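Local coordinates for GGDEF and EAL domain-containing protein (PDB 6PWK) that binds the second messenger cyclic di-GMP and probably acts as a receptor that controls large adhesins and biofilm formation in Vibrio cholerae, at residues K352-D357 / L383-I388; Y336-Q341 / L356-T361. All blocks are in the same frame, centred on the assembly; numbering follows the deposited sequence.

Contact 1 (K352-D357 / L383-I388); sequences KYVKLD and LGITTI
Strand 353-356 and strand 386-388 run parallel, 4.6 Å apart at the closest approach of their axes and turned 20° from each other. Val-354 bonds both ways: its N gives a hydrogen bond to Thr-386 O (2.8 Å), and its O receives Ile-388 N (2.7 Å). Leu-356 N then reaches Ile-388 O at 2.6 Å, with a nearly straight N-H...O angle of 170°. At the start of the pair a water bridges Gly-384 O and, weakly, Lys-352 O.

Tyr-353, Lys-355 and Ile-388 share one face of the sheet. Ile-388, on the neighbouring strand, touches both. Its CD1 meets the tyrosine ring obliquely, 3.7 Å from Tyr-353 CD1. Its CG2 branch stands anti to the backbone N and touches the Lys-355 chain at CG and CE. That chain bends at chi3 (-61°), and its NZ makes salt bridges to Glu-218 and Glu-304, both of which bind magnesium. Tyr-353 OH also bonds to Glu-304.

On the other face Val-354 CG2 packs on Thr-387 CG2 at 3.7 Å. Ala-380 of helix 367-382 lies over Val-354 and Thr-387. Val-354 CG1 touches Ile-385 CG2, the two side chains crossing at about a right angle. This is a beta-alpha-beta crossover of the EAL barrel: one face carries the helix, the other looks toward the magnesium and cyclic di-GMP site.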
loop_
_atom_site.group_PDB
_atom_site.type_symbol
_atom_site.label_atom_id
_atom_site.label_comp_id
_atom_site.label_asym_id
_atom_site.label_seq_id
_atom_site.Cartn_x
_atom_site.Cartn_y
_atom_site.Cartn_z
ATOM N N LYS A 352 -6.538 7.190 26.781
ATOM C CA LYS A 352 -6.848 8.088 27.889
ATOM C C LYS A 352 -8.352 8.278 28.036
ATOM O O LYS A 352 -8.864 8.388 29.156
ATOM C CB LYS A 352 -6.156 9.437 27.687
ATOM C CG LYS A 352 -6.336 10.411 28.843
ATOM C CD LYS A 352 -5.587 11.711 28.591
ATOM C CE LYS A 352 -5.557 12.581 29.836
ATOM N NZ LYS A 352 -4.718 13.797 29.646
ATOM N N TYR A 353 -9.074 8.311 26.920
ATOM C CA TYR A 353 -10.518 8.478 26.945
ATOM C C TYR A 353 -11.128 7.733 25.768
ATOM O O TYR A 353 -10.430 7.289 24.853
ATOM C CB TYR A 353 -10.915 9.957 26.905
ATOM C CG TYR A 353 -10.518 10.666 25.630
ATOM C CD1 TYR A 353 -11.376 10.711 24.539
ATOM C CD2 TYR A 353 -9.285 11.296 25.520
ATOM C CE1 TYR A 353 -11.017 11.359 23.371
ATOM C CE2 TYR A 353 -8.918 11.948 24.357
ATOM C CZ TYR A 353 -9.787 11.977 23.287
ATOM O OH TYR A 353 -9.426 12.625 22.128
ATOM N N VAL A 354 -12.449 7.604 25.804
ATOM C CA VAL A 354 -13.225 7.081 24.687
ATOM C C VAL A 354 -14.399 8.023 24.459
ATOM O O VAL A 354 -15.196 8.265 25.373
ATOM C CB VAL A 354 -13.709 5.639 24.930
ATOM C CG1 VAL A 354 -12.549 4.665 24.799
ATOM C CG2 VAL A 354 -14.353 5.501 26.304
ATOM N N LYS A 355 -14.487 8.581 23.256
ATOM C CA LYS A 355 -15.602 9.432 22.867
ATOM C C LYS A 355 -16.607 8.573 22.110
ATOM O O LYS A 355 -16.283 8.026 21.052
ATOM C CB LYS A 355 -15.126 10.608 22.015
ATOM C CG LYS A 355 -16.130 11.745 21.912
ATOM C CD LYS A 355 -15.472 13.018 21.399
ATOM C CE LYS A 355 -14.367 13.484 22.336
ATOM N NZ LYS A 355 -13.776 14.782 21.906
ATOM N N LEU A 356 -17.811 8.444 22.663
ATOM C CA LEU A 356 -18.798 7.522 22.119
ATOM C C LEU A 356 -19.159 7.880 20.683
ATOM O O LEU A 356 -19.091 9.040 20.268
ATOM C CB LEU A 356 -20.059 7.525 22.981
ATOM C CG LEU A 356 -19.969 6.846 24.347
ATOM C CD1 LEU A 356 -21.215 7.142 25.166
ATOM C CD2 LEU A 356 -19.783 5.350 24.176
ATOM N N ASP A 357 -19.536 6.857 19.919
ATOM C CA ASP A 357 -20.108 7.076 18.598
ATOM C C ASP A 357 -21.364 7.926 18.728
ATOM O O ASP A 357 -22.231 7.653 19.564
ATOM C CB ASP A 357 -20.428 5.730 17.940
ATOM C CG ASP A 357 -20.866 5.867 16.491
ATOM O OD1 ASP A 357 -20.982 7.008 15.995
ATOM O OD2 ASP A 357 -21.090 4.823 15.843
ATOM N N LEU A 383 -11.411 -0.204 33.254
ATOM C CA LEU A 383 -10.004 0.015 32.953
ATOM C C LEU A 383 -9.531 1.411 33.337
ATOM O O LEU A 383 -8.378 1.754 33.058
ATOM C CB LEU A 383 -9.742 -0.227 31.463
ATOM C CG LEU A 383 -9.709 -1.691 31.023
ATOM C CD1 LEU A 383 -10.045 -1.817 29.548
ATOM C CD2 LEU A 383 -8.345 -2.291 31.313
ATOM N N GLY A 384 -10.383 2.214 33.969
ATOM C CA GLY A 384 -10.003 3.562 34.345
ATOM C C GLY A 384 -9.928 4.528 33.186
ATOM O O GLY A 384 -9.115 5.458 33.212
ATOM N N ILE A 385 -10.758 4.335 32.166
ATOM C CA ILE A 385 -10.744 5.154 30.960
ATOM C C ILE A 385 -11.969 6.057 30.971
ATOM O O ILE A 385 -13.097 5.588 31.164
ATOM C CB ILE A 385 -10.707 4.280 29.696
ATOM C CG1 ILE A 385 -9.407 3.476 29.665
ATOM C CG2 ILE A 385 -10.856 5.129 28.444
ATOM C CD1 ILE A 385 -9.334 2.482 28.545
ATOM N N THR A 386 -11.743 7.352 30.762
ATOM C CA THR A 386 -12.831 8.320 30.763
ATOM C C THR A 386 -13.720 8.116 29.542
ATOM O O THR A 386 -13.229 7.989 28.417
ATOM C CB THR A 386 -12.267 9.740 30.776
ATOM O OG1 THR A 386 -11.397 9.904 31.903
ATOM C CG2 THR A 386 -13.388 10.760 30.855
ATOM N N THR A 387 -15.031 8.079 29.762
ATOM C CA THR A 387 -15.997 7.982 28.678
ATOM C C THR A 387 -16.597 9.352 28.399
ATOM O O THR A 387 -16.922 10.102 29.325
ATOM C CB THR A 387 -17.114 6.991 29.009
ATOM O OG1 THR A 387 -17.849 7.461 30.145
ATOM C CG2 THR A 387 -16.534 5.620 29.310
ATOM N N ILE A 388 -16.743 9.674 27.117
ATOM C CA ILE A 388 -17.257 10.965 26.679
ATOM C C ILE A 388 -18.404 10.717 25.710
ATOM O O ILE A 388 -18.217 10.061 24.678
ATOM C CB ILE A 388 -16.168 11.823 26.014
ATOM C CG1 ILE A 388 -14.978 12.012 26.961
ATOM C CG2 ILE A 388 -16.739 13.163 25.572
ATOM C CD1 ILE A 388 -13.849 12.831 26.373
HETATM O O HOH W 1 -8.164 7.771 32.459
#

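Contact 2 (Y336-Q341 / L356-T361); sequences YGRNFQ and LDYLFT
Tyr-336 and Leu-356 form a parallel beta bridge where two neighbouring strands of the EAL barrel run out into loops. Leu-356 sends CD2 obliquely to the tyrosine ring, 3.6 Å from Tyr-336 CD2. Tyr-336 OH bonds elsewhere, to Ile-376 O of helix 367-382.

Asp-357 is next and carries the polar part of the contact. Its N gives a hydrogen bond to Tyr-336 O (2.7 Å). Its CG is anti to the backbone N (chi1 -173°), which takes the carboxylate across to Arg-338. The arginine grips it side-on in a salt bridge with two nitrogens, Arg-338 NE to Asp-357 OD2 at 3.0 Å and Arg-338 NH2 to Asp-357 OD1 at 3.2 Å. The guanidinium and carboxylate planes are 52° apart, and both nitrogens meet the carboxylate from above its plane. OD1 also receives a weak bond from Leu-359 N.

Tyr-358 lies beside the guanidinium, with CE1 3.6 Å from Arg-338 NH2. Ring and guanidinium are turned 74° against each other. The ring makes a cation-pi contact with Arg-391, and its OH bonds to Glu-167.

Phe-360 turns its ring edge to the backbone of the other loop. Gly-337 has no side chain to meet that edge, which comes to 3.9 Å between Phe-360 CE2 and Gly-337 CA. The same CE2 of Phe-360 lies 3.6 Å from Tyr-336 O.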
loop_
_atom_site.group_PDB
_atom_site.type_symbol
_atom_site.label_atom_id
_atom_site.label_comp_id
_atom_site.label_asym_id
_atom_site.label_seq_id
_atom_site.Cartn_x
_atom_site.Cartn_y
_atom_site.Cartn_z
ATOM N N TYR A 336 -15.951 5.554 19.150
ATOM C CA TYR A 336 -15.991 4.425 20.068
ATOM C C TYR A 336 -17.361 3.761 20.074
ATOM O O TYR A 336 -18.388 4.422 20.251
ATOM C CB TYR A 336 -15.627 4.885 21.477
ATOM C CG TYR A 336 -15.709 3.782 22.499
ATOM C CD1 TYR A 336 -14.943 2.638 22.359
ATOM C CD2 TYR A 336 -16.549 3.881 23.598
ATOM C CE1 TYR A 336 -15.012 1.624 23.280
ATOM C CE2 TYR A 336 -16.623 2.865 24.533
ATOM C CZ TYR A 336 -15.847 1.738 24.367
ATOM O OH TYR A 336 -15.902 0.714 25.285
ATOM N N GLY A 337 -17.369 2.443 19.881
ATOM C CA GLY A 337 -18.582 1.661 19.910
ATOM C C GLY A 337 -19.187 1.361 18.556
ATOM O O GLY A 337 -20.133 0.568 18.485
ATOM N N ARG A 338 -18.675 1.965 17.481
ATOM C CA ARG A 338 -19.252 1.713 16.165
ATOM C C ARG A 338 -18.921 0.308 15.680
ATOM O O ARG A 338 -19.737 -0.333 15.009
ATOM C CB ARG A 338 -18.763 2.761 15.165
ATOM C CG ARG A 338 -19.473 2.703 13.823
ATOM C CD ARG A 338 -19.014 3.816 12.897
ATOM N NE ARG A 338 -19.497 5.127 13.320
ATOM C CZ ARG A 338 -19.220 6.261 12.684
ATOM N NH1 ARG A 338 -18.461 6.244 11.596
ATOM N NH2 ARG A 338 -19.699 7.412 13.135
ATOM N N ASN A 339 -17.734 -0.189 16.016
ATOM C CA ASN A 339 -17.348 -1.559 15.690
ATOM C C ASN A 339 -17.468 -2.434 16.937
ATOM O O ASN A 339 -16.492 -2.962 17.472
ATOM C CB ASN A 339 -15.938 -1.588 15.107
ATOM C CG ASN A 339 -15.826 -0.804 13.813
ATOM O OD1 ASN A 339 -15.031 0.132 13.705
ATOM N ND2 ASN A 339 -16.626 -1.181 12.823
ATOM N N PHE A 340 -18.711 -2.567 17.400
ATOM C CA PHE A 340 -19.004 -3.467 18.511
ATOM C C PHE A 340 -18.670 -4.910 18.129
ATOM O O PHE A 340 -18.524 -5.255 16.952
ATOM C CB PHE A 340 -20.474 -3.344 18.919
ATOM N N GLN A 341 -18.522 -5.748 19.153
ATOM C CA GLN A 341 -18.030 -7.127 19.084
ATOM C C GLN A 341 -16.603 -7.231 18.541
ATOM O O GLN A 341 -16.075 -8.343 18.418
ATOM C CB GLN A 341 -18.942 -8.035 18.251
ATOM N N LEU A 356 -17.811 8.444 22.663
ATOM C CA LEU A 356 -18.798 7.522 22.119
ATOM C C LEU A 356 -19.159 7.880 20.683
ATOM O O LEU A 356 -19.091 9.040 20.268
ATOM C CB LEU A 356 -20.059 7.525 22.981
ATOM C CG LEU A 356 -19.969 6.846 24.347
ATOM C CD1 LEU A 356 -21.215 7.142 25.166
ATOM C CD2 LEU A 356 -19.783 5.350 24.176
ATOM N N ASP A 357 -19.536 6.857 19.919
ATOM C CA ASP A 357 -20.108 7.076 18.598
ATOM C C ASP A 357 -21.364 7.926 18.728
ATOM O O ASP A 357 -22.231 7.653 19.564
ATOM C CB ASP A 357 -20.428 5.730 17.940
ATOM C CG ASP A 357 -20.866 5.867 16.491
ATOM O OD1 ASP A 357 -20.982 7.008 15.995
ATOM O OD2 ASP A 357 -21.090 4.823 15.843
ATOM N N TYR A 358 -21.459 8.970 17.902
ATOM C CA TYR A 358 -22.591 9.883 17.995
ATOM C C TYR A 358 -23.910 9.228 17.610
ATOM O O TYR A 358 -24.966 9.817 17.859
ATOM C CB TYR A 358 -22.348 11.121 17.129
ATOM C CG TYR A 358 -22.562 10.933 15.641
ATOM C CD1 TYR A 358 -21.538 10.474 14.823
ATOM C CD2 TYR A 358 -23.783 11.242 15.052
ATOM C CE1 TYR A 358 -21.729 10.312 13.461
ATOM C CE2 TYR A 358 -23.983 11.083 13.696
ATOM C CZ TYR A 358 -22.954 10.618 12.905
ATOM O OH TYR A 358 -23.151 10.462 11.554
ATOM N N LEU A 359 -23.876 8.034 17.016
ATOM C CA LEU A 359 -25.102 7.298 16.743
ATOM C C LEU A 359 -25.772 6.784 18.010
ATOM O O LEU A 359 -26.913 6.314 17.938
ATOM C CB LEU A 359 -24.816 6.132 15.795
ATOM C CG LEU A 359 -24.419 6.521 14.370
ATOM C CD1 LEU A 359 -24.153 5.284 13.532
ATOM C CD2 LEU A 359 -25.504 7.374 13.738
ATOM N N PHE A 360 -25.097 6.856 19.161
ATOM C CA PHE A 360 -25.719 6.438 20.412
ATOM C C PHE A 360 -26.709 7.472 20.930
ATOM O O PHE A 360 -27.655 7.116 21.641
ATOM C CB PHE A 360 -24.649 6.152 21.466
ATOM C CG PHE A 360 -23.904 4.868 21.239
ATOM C CD1 PHE A 360 -24.552 3.649 21.353
ATOM C CD2 PHE A 360 -22.556 4.876 20.920
ATOM C CE1 PHE A 360 -23.873 2.463 21.146
ATOM C CE2 PHE A 360 -21.870 3.693 20.713
ATOM C CZ PHE A 360 -22.531 2.485 20.826
ATOM N N THR A 361 -26.515 8.745 20.591
ATOM C CA THR A 361 -27.505 9.769 20.896
ATOM C C THR A 361 -28.635 9.806 19.873
ATOM O O THR A 361 -29.529 10.647 19.993
ATOM C CB THR A 361 -26.844 11.148 20.971
ATOM O OG1 THR A 361 -26.426 11.557 19.662
ATOM C CG2 THR A 361 -25.634 11.111 21.892
#

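Overall arrangement
From the N terminus, the chain passes the GGDEF region and reaches strand 330-336 of the EAL region. Contact 2 begins at the end of that strand. It closes a loop that runs through helix 345-349 and strand 353-356. Contact 1 starts within this loop, on strand 353-356, and closes a second one through helix 367-382 to strand 386-389. The two loops therefore overlap, with Leu-356 and Asp-357 common to both contacts. Strand 353-356 sits between its two parallel neighbours. Contact 1 joins it along its length to 386-389, and contact 2 ties its exit to the end of 330-336. Val-354 CB also packs on Tyr-336 CD2 at 3.6 Å.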